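Local coordinates for protein BT_4661 (Bacteroides thetaiotaomicron, PDB 4AK2) that binds heparin-type sulfated glycans, probably as a surface-located, SusE-like protein of a gut bacterium, this chain being its ligand-binding domain, at residues Y9-N14 against P20-A25; N14-T19 against A25-I30; G34-V39 against F113-I118. All coordinates share one frame; numbering follows the deposited sequence.

Contact 1. Residues Y9-N14 against P20-A25; sequences YFRYGN and PIENYA
Arg11 lies across the 3-10 turn of residues 21-23, meeting it first with carbon and then with its cationic head. Its CB is 3.9 Å from Ile21 CD1, and CD touches the same methyl at 3.8 Å. Because the chain runs extended from CG to NE (chi2 -174°), NE reaches past the isoleucine to lie 3.6 Å from Glu22 CB. Glu22 CB lies over one guanidinium face, toward its rim, while Tyr9 CE1 sits over the centre of the opposite face and Arg11 NH2 over the rim of the Tyr9 ring. Glu22 OE1 is 4.4 Å from Arg11 NH1, well out of the guanidinium plane, so only charge attraction joins them. The turn belongs to the loop that leads from strand 10-11 into strand 27-30 of the neighbouring sheet. An alanine here would probably leave Ile21 CD1 less covered, the Tyr9 ring without its guanidinium and Glu22 without this nearby positive charge. Glycine suits position 13: its phi is positive, its CA packs 3.7 Å from Ile21 CD1, and a CB would crowd that methyl. Asn14, its OD1 turned to Leu16 N, donates from ND2 at 2.9 Å to a water within bonding distance of Ile21 O and Ala25 O.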
# COMPACT_ATOMS: atom_id res chain seq x y z
N TYR A 9 14.35 -14.85 0.46
CA TYR A 9 13.97 -13.47 0.81
C TYR A 9 15.17 -12.52 0.75
O TYR A 9 16.33 -12.96 0.90
CB TYR A 9 13.24 -13.35 2.18
CG TYR A 9 14.18 -13.52 3.36
CD1 TYR A 9 14.89 -12.43 3.87
CD2 TYR A 9 14.37 -14.78 3.96
CE1 TYR A 9 15.77 -12.58 4.94
CE2 TYR A 9 15.25 -14.94 5.02
CZ TYR A 9 15.93 -13.85 5.52
OH TYR A 9 16.79 -14.01 6.57
N PHE A 10 14.87 -11.22 0.64
CA PHE A 10 15.77 -10.15 1.04
C PHE A 10 14.93 -9.17 1.83
O PHE A 10 13.68 -9.32 1.88
CB PHE A 10 16.39 -9.46 -0.21
CG PHE A 10 15.39 -9.04 -1.23
CD1 PHE A 10 14.73 -7.82 -1.13
CD2 PHE A 10 15.08 -9.88 -2.29
CE1 PHE A 10 13.78 -7.42 -2.09
CE2 PHE A 10 14.14 -9.52 -3.26
CZ PHE A 10 13.49 -8.29 -3.15
N ARG A 11 15.57 -8.19 2.45
CA ARG A 11 14.82 -7.12 3.12
C ARG A 11 15.55 -5.82 2.89
O ARG A 11 16.80 -5.79 2.98
CB ARG A 11 14.67 -7.34 4.65
CG ARG A 11 14.14 -8.68 5.04
CD ARG A 11 13.86 -8.80 6.54
NE ARG A 11 13.35 -10.15 6.84
CZ ARG A 11 14.00 -11.07 7.55
NH1 ARG A 11 15.18 -10.79 8.11
NH2 ARG A 11 13.48 -12.27 7.70
N TYR A 12 14.77 -4.75 2.74
CA TYR A 12 15.24 -3.40 2.81
C TYR A 12 14.91 -2.74 4.17
O TYR A 12 15.55 -1.75 4.54
CB TYR A 12 14.58 -2.55 1.73
CG TYR A 12 15.16 -2.76 0.34
CD1 TYR A 12 14.79 -3.87 -0.42
CD2 TYR A 12 16.08 -1.84 -0.22
CE1 TYR A 12 15.29 -4.08 -1.70
CE2 TYR A 12 16.56 -2.03 -1.54
CZ TYR A 12 16.20 -3.17 -2.25
OH TYR A 12 16.67 -3.38 -3.53
N GLY A 13 13.92 -3.28 4.92
CA GLY A 13 13.52 -2.61 6.16
C GLY A 13 12.72 -1.34 5.94
O GLY A 13 11.93 -1.25 5.01
N ASN A 14 12.85 -0.38 6.83
CA ASN A 14 12.04 0.82 6.78
C ASN A 14 12.81 1.93 7.44
O ASN A 14 13.75 1.65 8.22
CB ASN A 14 10.69 0.58 7.47
CG ASN A 14 10.81 0.39 8.97
OD1 ASN A 14 10.90 1.35 9.74
ND2 ASN A 14 10.81 -0.89 9.38
N PRO A 20 10.79 -5.51 14.89
CA PRO A 20 11.88 -5.90 13.98
C PRO A 20 11.37 -5.71 12.55
O PRO A 20 10.15 -5.74 12.29
CB PRO A 20 12.10 -7.37 14.29
CG PRO A 20 10.75 -7.83 14.75
CD PRO A 20 10.15 -6.68 15.53
N ILE A 21 12.31 -5.55 11.62
CA ILE A 21 11.88 -5.16 10.26
C ILE A 21 11.05 -6.19 9.54
O ILE A 21 10.21 -5.85 8.71
CB ILE A 21 13.05 -4.69 9.40
CG1 ILE A 21 14.08 -5.79 9.14
CG2 ILE A 21 13.63 -3.42 9.96
CD1 ILE A 21 15.04 -5.45 7.99
N GLU A 22 11.20 -7.47 9.90
CA GLU A 22 10.44 -8.54 9.27
C GLU A 22 8.96 -8.54 9.69
O GLU A 22 8.15 -9.22 9.07
CB GLU A 22 11.05 -9.91 9.55
CG GLU A 22 10.99 -10.39 11.00
CD GLU A 22 12.20 -9.98 11.83
OE1 GLU A 22 12.89 -9.00 11.46
OE2 GLU A 22 12.47 -10.65 12.86
N ASN A 23 8.59 -7.74 10.69
CA ASN A 23 7.20 -7.62 11.08
C ASN A 23 6.44 -6.54 10.30
O ASN A 23 5.25 -6.31 10.56
CB ASN A 23 7.05 -7.35 12.60
CG ASN A 23 7.36 -8.58 13.44
OD1 ASN A 23 7.67 -9.63 12.90
ND2 ASN A 23 7.18 -8.45 14.75
N TYR A 24 7.13 -5.90 9.34
CA TYR A 24 6.56 -4.78 8.55
C TYR A 24 6.95 -4.95 7.10
O TYR A 24 7.96 -5.58 6.80
CB TYR A 24 7.09 -3.45 9.08
CG TYR A 24 6.65 -3.22 10.52
CD1 TYR A 24 5.41 -2.65 10.78
CD2 TYR A 24 7.48 -3.59 11.60
CE1 TYR A 24 4.96 -2.46 12.07
CE2 TYR A 24 7.04 -3.39 12.93
CZ TYR A 24 5.78 -2.82 13.15
OH TYR A 24 5.38 -2.61 14.43
N ALA A 25 6.16 -4.34 6.20
CA ALA A 25 6.60 -4.23 4.81
C ALA A 25 7.88 -3.40 4.74
O ALA A 25 8.20 -2.61 5.65
CB ALA A 25 5.49 -3.56 3.98
O HOH W 1 10.36 -3.15 7.56

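Contact 2. Residues N14-T19 against A25-I30; sequences NNLGLT and ADQFRI
The side-chain amide of Asn15 grips the backbone of Arg29 with two hydrogen bonds. Arg29 N donates to Asn15 OD1 at 2.9 Å and nearly straight (165°), while Asn15 ND2 donates to Arg29 O, also at 2.9 Å. Asparagine suits this task because its short amide carries an acceptor and a donor side by side, as a peptide group would. Its CG stands between the backbone N and the carbonyl carbon (chi1 69°), which sets the amide alongside the edge of the strand, against the N-H and C=O of Arg29. The Asn15 backbone adds a weak bond, N to Gln27 O at 3.5 Å. Beside it Asn14 CA rests over one face of the Phe28 ring, 4.2 Å from the centroid, a CH-pi contact. Leu16 straddles the next residues with its two methyls: CD1 lies 3.7 Å from Gln27 OE1, and CD2 meets Arg29 CB at 3.6 Å, its chain crossing both partners at about a right angle.

Behind this shell, Asn14 OD1 shapes the loop. It accepts from Leu16 N at 2.9 Å and from Leu18 N at 3.2 Å, both in the carbonyl plane and on a lone pair, while ND2 returns a bond to Leu18 O; the amide is thereby fixed against rotation. Gln27 NE2 bonds Ala25 O from above the carbonyl plane, and its OE1 accepts from Val131 N. The Arg29 head is held by His114, Tyr127 O and Thr128, which keep it in place beside Leu16 CD2, a methyl that lies against both Arg29 CB and NH1.

Asn14 thus forms an Asx turn, and a single beta bridge pairs it with Gln27. The loop lines an outermost strand, 27-30, which runs parallel to strand 105-115, an edge pairing reminiscent of immunoglobulin-like sandwiches.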
# COMPACT_ATOMS: atom_id res chain seq x y z
N ASN A 14 12.85 -0.38 6.83
CA ASN A 14 12.04 0.82 6.78
C ASN A 14 12.81 1.93 7.44
O ASN A 14 13.75 1.65 8.22
CB ASN A 14 10.69 0.58 7.47
CG ASN A 14 10.81 0.39 8.97
OD1 ASN A 14 10.90 1.35 9.74
ND2 ASN A 14 10.81 -0.89 9.38
N ASN A 15 12.46 3.17 7.14
CA ASN A 15 13.08 4.32 7.78
C ASN A 15 12.10 4.99 8.77
O ASN A 15 12.20 6.19 8.99
CB ASN A 15 13.61 5.33 6.75
CG ASN A 15 12.49 6.03 6.00
OD1 ASN A 15 11.32 5.65 6.09
ND2 ASN A 15 12.86 7.07 5.25
N LEU A 16 11.17 4.20 9.34
CA LEU A 16 10.11 4.66 10.23
C LEU A 16 10.41 4.32 11.69
O LEU A 16 9.62 4.69 12.54
CB LEU A 16 8.74 4.06 9.83
CG LEU A 16 8.26 4.19 8.36
CD1 LEU A 16 6.86 3.60 8.19
CD2 LEU A 16 8.25 5.64 7.96
N GLY A 17 11.53 3.64 11.97
CA GLY A 17 11.88 3.23 13.34
C GLY A 17 11.09 2.02 13.84
O GLY A 17 11.06 1.74 15.04
N LEU A 18 10.47 1.30 12.90
CA LEU A 18 9.67 0.13 13.22
C LEU A 18 10.52 -1.14 13.27
O LEU A 18 11.29 -1.40 12.32
CB LEU A 18 8.52 -0.03 12.22
CG LEU A 18 7.50 1.13 12.23
CD1 LEU A 18 6.55 1.01 11.07
CD2 LEU A 18 6.74 1.07 13.57
N THR A 19 10.38 -1.92 14.36
CA THR A 19 11.20 -3.11 14.52
C THR A 19 10.37 -4.24 15.10
O THR A 19 9.34 -3.97 15.74
CB THR A 19 12.37 -2.88 15.48
OG1 THR A 19 11.86 -2.47 16.75
CG2 THR A 19 13.34 -1.84 14.93
N ALA A 25 6.16 -4.34 6.20
CA ALA A 25 6.60 -4.23 4.81
C ALA A 25 7.88 -3.40 4.74
O ALA A 25 8.20 -2.61 5.65
CB ALA A 25 5.49 -3.56 3.98
N ASP A 26 8.59 -3.58 3.61
CA ASP A 26 9.70 -2.68 3.29
C ASP A 26 9.11 -1.35 2.81
O ASP A 26 8.36 -1.33 1.80
CB ASP A 26 10.61 -3.30 2.23
CG ASP A 26 11.47 -4.42 2.76
OD1 ASP A 26 11.57 -4.58 4.01
OD2 ASP A 26 12.08 -5.13 1.93
N GLN A 27 9.36 -0.28 3.55
CA GLN A 27 8.62 0.97 3.33
C GLN A 27 9.39 2.16 3.81
O GLN A 27 10.03 2.12 4.85
CB GLN A 27 7.23 0.86 3.99
CG GLN A 27 7.27 0.89 5.53
CD GLN A 27 5.97 0.38 6.11
OE1 GLN A 27 4.99 1.10 6.20
NE2 GLN A 27 5.98 -0.90 6.54
N PHE A 28 9.39 3.23 2.99
CA PHE A 28 10.20 4.41 3.22
C PHE A 28 9.40 5.67 3.04
O PHE A 28 8.73 5.83 2.03
CB PHE A 28 11.42 4.40 2.26
CG PHE A 28 12.29 3.22 2.54
CD1 PHE A 28 12.03 1.99 1.94
CD2 PHE A 28 13.30 3.29 3.50
CE1 PHE A 28 12.77 0.85 2.30
CE2 PHE A 28 14.04 2.15 3.85
CZ PHE A 28 13.77 0.95 3.27
N ARG A 29 9.47 6.54 4.03
CA ARG A 29 8.81 7.82 3.97
C ARG A 29 9.82 8.89 3.60
O ARG A 29 10.94 8.94 4.12
CB ARG A 29 8.16 8.16 5.34
CG ARG A 29 7.59 9.58 5.38
CD ARG A 29 6.66 9.77 6.57
NE ARG A 29 5.39 9.07 6.37
CZ ARG A 29 4.77 8.29 7.26
NH1 ARG A 29 5.29 8.01 8.50
NH2 ARG A 29 3.61 7.76 6.89
N ILE A 30 9.39 9.77 2.71
CA ILE A 30 10.09 11.04 2.46
C ILE A 30 9.35 12.07 3.30
O ILE A 30 8.15 12.29 3.11
CB ILE A 30 10.09 11.42 0.96
CG1 ILE A 30 10.73 10.29 0.13
CG2 ILE A 30 10.81 12.75 0.77
CD1 ILE A 30 9.79 9.24 -0.40
O HOH W 1 10.36 -3.15 7.56

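Contact 3. Residues G34-V39 against F113-I118; sequences GKLNSV and FHFSMI
Phe115 has the most surface buried here, and its ring is met by Leu36 and by the carbonyl of Gly34. The contact lies at the surface of a beta domain whose strand topology resembles an immunoglobulin-like sandwich: the loop between strands 27-30 and 45-46, including the 3-10 turn of residues 36-38, packs against the end of strand 105-115. With CG anti to the backbone N (chi1 -164°), the Phe115 ring swings toward that turn. The Leu36 side chain crosses that of Phe115 at about a right angle, CD2 3.7 Å from Phe115 CD2 and CG 3.8 Å from Phe115 CE2. A branched leucine suits the place, since its branch point and one methyl share the ring while CD2 also meets Ile30 and the side chain touches Leu84. At the ring edge, near its plane, Gly34 O lies 3.5 Å from Phe115 CZ, so the carbonyl faces the faintly positive C-H rim rather than the pi cloud.

Phe113, two residues back on the same strand, points toward the loop as well. Val39 CG1 reaches only its edge, 4.5 Å from Phe113 CE2, a loose apolar contact. Phe115 is near the glycan but does not touch it: its side chain is about 10 Å from a bound 2-O-sulfo-iduronate. The turn itself is tied by Ser38, whose OG donates to Lys35 O at 2.7 Å, in the carbonyl plane, while Ser38 N bonds the same oxygen at 3.0 Å.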
# COMPACT_ATOMS: atom_id res chain seq x y z
N GLY A 34 10.62 17.42 2.33
CA GLY A 34 11.85 16.81 1.82
C GLY A 34 11.91 16.55 0.34
O GLY A 34 11.08 17.03 -0.43
N LYS A 35 12.93 15.81 -0.05
CA LYS A 35 13.24 15.55 -1.44
C LYS A 35 13.33 14.05 -1.67
O LYS A 35 13.93 13.30 -0.86
CB LYS A 35 14.57 16.22 -1.84
CG LYS A 35 14.56 17.76 -1.73
N LEU A 36 12.75 13.60 -2.78
CA LEU A 36 12.83 12.17 -3.15
C LEU A 36 14.26 11.63 -3.27
O LEU A 36 14.51 10.45 -2.95
CB LEU A 36 12.09 11.85 -4.44
CG LEU A 36 10.60 12.02 -4.44
CD1 LEU A 36 10.08 11.80 -5.85
CD2 LEU A 36 10.01 11.00 -3.51
N ASN A 37 15.18 12.46 -3.75
CA ASN A 37 16.57 12.03 -3.90
C ASN A 37 17.32 11.82 -2.58
O ASN A 37 18.47 11.39 -2.59
CB ASN A 37 17.32 12.93 -4.89
CG ASN A 37 17.63 14.31 -4.33
OD1 ASN A 37 17.30 14.63 -3.19
ND2 ASN A 37 18.30 15.12 -5.15
N SER A 38 16.66 12.10 -1.44
CA SER A 38 17.31 11.83 -0.14
C SER A 38 17.05 10.44 0.38
O SER A 38 17.65 10.04 1.36
CB SER A 38 16.88 12.84 0.92
OG SER A 38 15.52 12.65 1.24
N VAL A 39 16.15 9.69 -0.25
CA VAL A 39 15.77 8.37 0.28
C VAL A 39 16.05 7.36 -0.82
O VAL A 39 15.25 7.21 -1.75
CB VAL A 39 14.28 8.35 0.70
CG1 VAL A 39 13.85 6.97 1.16
CG2 VAL A 39 14.02 9.34 1.84
N PHE A 113 6.74 3.39 -0.85
CA PHE A 113 7.18 4.75 -0.56
C PHE A 113 6.04 5.65 -0.23
O PHE A 113 4.98 5.52 -0.82
CB PHE A 113 7.97 5.34 -1.77
CG PHE A 113 9.23 4.61 -2.04
CD1 PHE A 113 9.22 3.45 -2.84
CD2 PHE A 113 10.44 5.05 -1.51
CE1 PHE A 113 10.41 2.72 -3.07
CE2 PHE A 113 11.63 4.33 -1.73
CZ PHE A 113 11.63 3.18 -2.54
N HIS A 114 6.26 6.56 0.71
CA HIS A 114 5.26 7.60 1.02
C HIS A 114 5.93 8.93 1.03
O HIS A 114 6.91 9.16 1.76
CB HIS A 114 4.65 7.38 2.42
CG HIS A 114 3.66 8.48 2.82
ND1 HIS A 114 3.74 9.20 3.96
CD2 HIS A 114 2.56 8.99 2.12
CE1 HIS A 114 2.73 10.09 4.02
NE2 HIS A 114 2.02 9.98 2.88
N PHE A 115 5.44 9.85 0.20
CA PHE A 115 5.96 11.24 0.16
C PHE A 115 4.99 12.04 1.02
O PHE A 115 3.89 12.38 0.58
CB PHE A 115 6.07 11.74 -1.27
CG PHE A 115 6.93 12.98 -1.46
CD1 PHE A 115 7.42 13.76 -0.38
CD2 PHE A 115 7.25 13.37 -2.76
CE1 PHE A 115 8.23 14.88 -0.61
CE2 PHE A 115 8.04 14.49 -3.00
CZ PHE A 115 8.53 15.24 -1.93
N SER A 116 5.39 12.34 2.25
CA SER A 116 4.50 13.04 3.17
C SER A 116 4.42 14.53 2.85
O SER A 116 5.24 15.06 2.10
CB SER A 116 4.94 12.83 4.61
OG SER A 116 3.86 13.20 5.44
N MET A 117 3.42 15.22 3.43
CA MET A 117 3.28 16.66 3.26
C MET A 117 2.36 17.22 4.32
O MET A 117 1.59 16.49 4.95
CB MET A 117 2.70 16.98 1.88
CG MET A 117 1.22 16.68 1.72
SD MET A 117 0.60 17.03 0.07
CE MET A 117 0.84 18.81 -0.04
N ILE A 118 2.44 18.54 4.51
CA ILE A 118 1.40 19.28 5.20
C ILE A 118 0.42 19.74 4.12
O ILE A 118 0.77 20.51 3.21
CB ILE A 118 1.99 20.46 6.00
CG1 ILE A 118 3.03 19.94 6.99
CG2 ILE A 118 0.87 21.24 6.71
CD1 ILE A 118 3.71 21.00 7.87

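In the fold
Contacts 1 and 2 interlock, their segments alternating along the chain; they share Asn14, Ala25 and one water, and Asp26 of contact 2 probably bonds Tyr12 N and Gly13 N of contact 1. Both are partly buried and fold the loop between strands 10-11 and 27-30. Contact 3 is a surface contact, about 12 Å from contact 2 between centres, and joins it through the sheet, where strands 27-30 and 105-115 are neighbours and Ile30 probably bonds His114 O and Ser116 N. Chemistry follows place: contact 1 mixes apolar packing, charge and a bridging water, contact 2 relies on amide hydrogen bonds along an outermost strand, and contact 3 is mainly apolar.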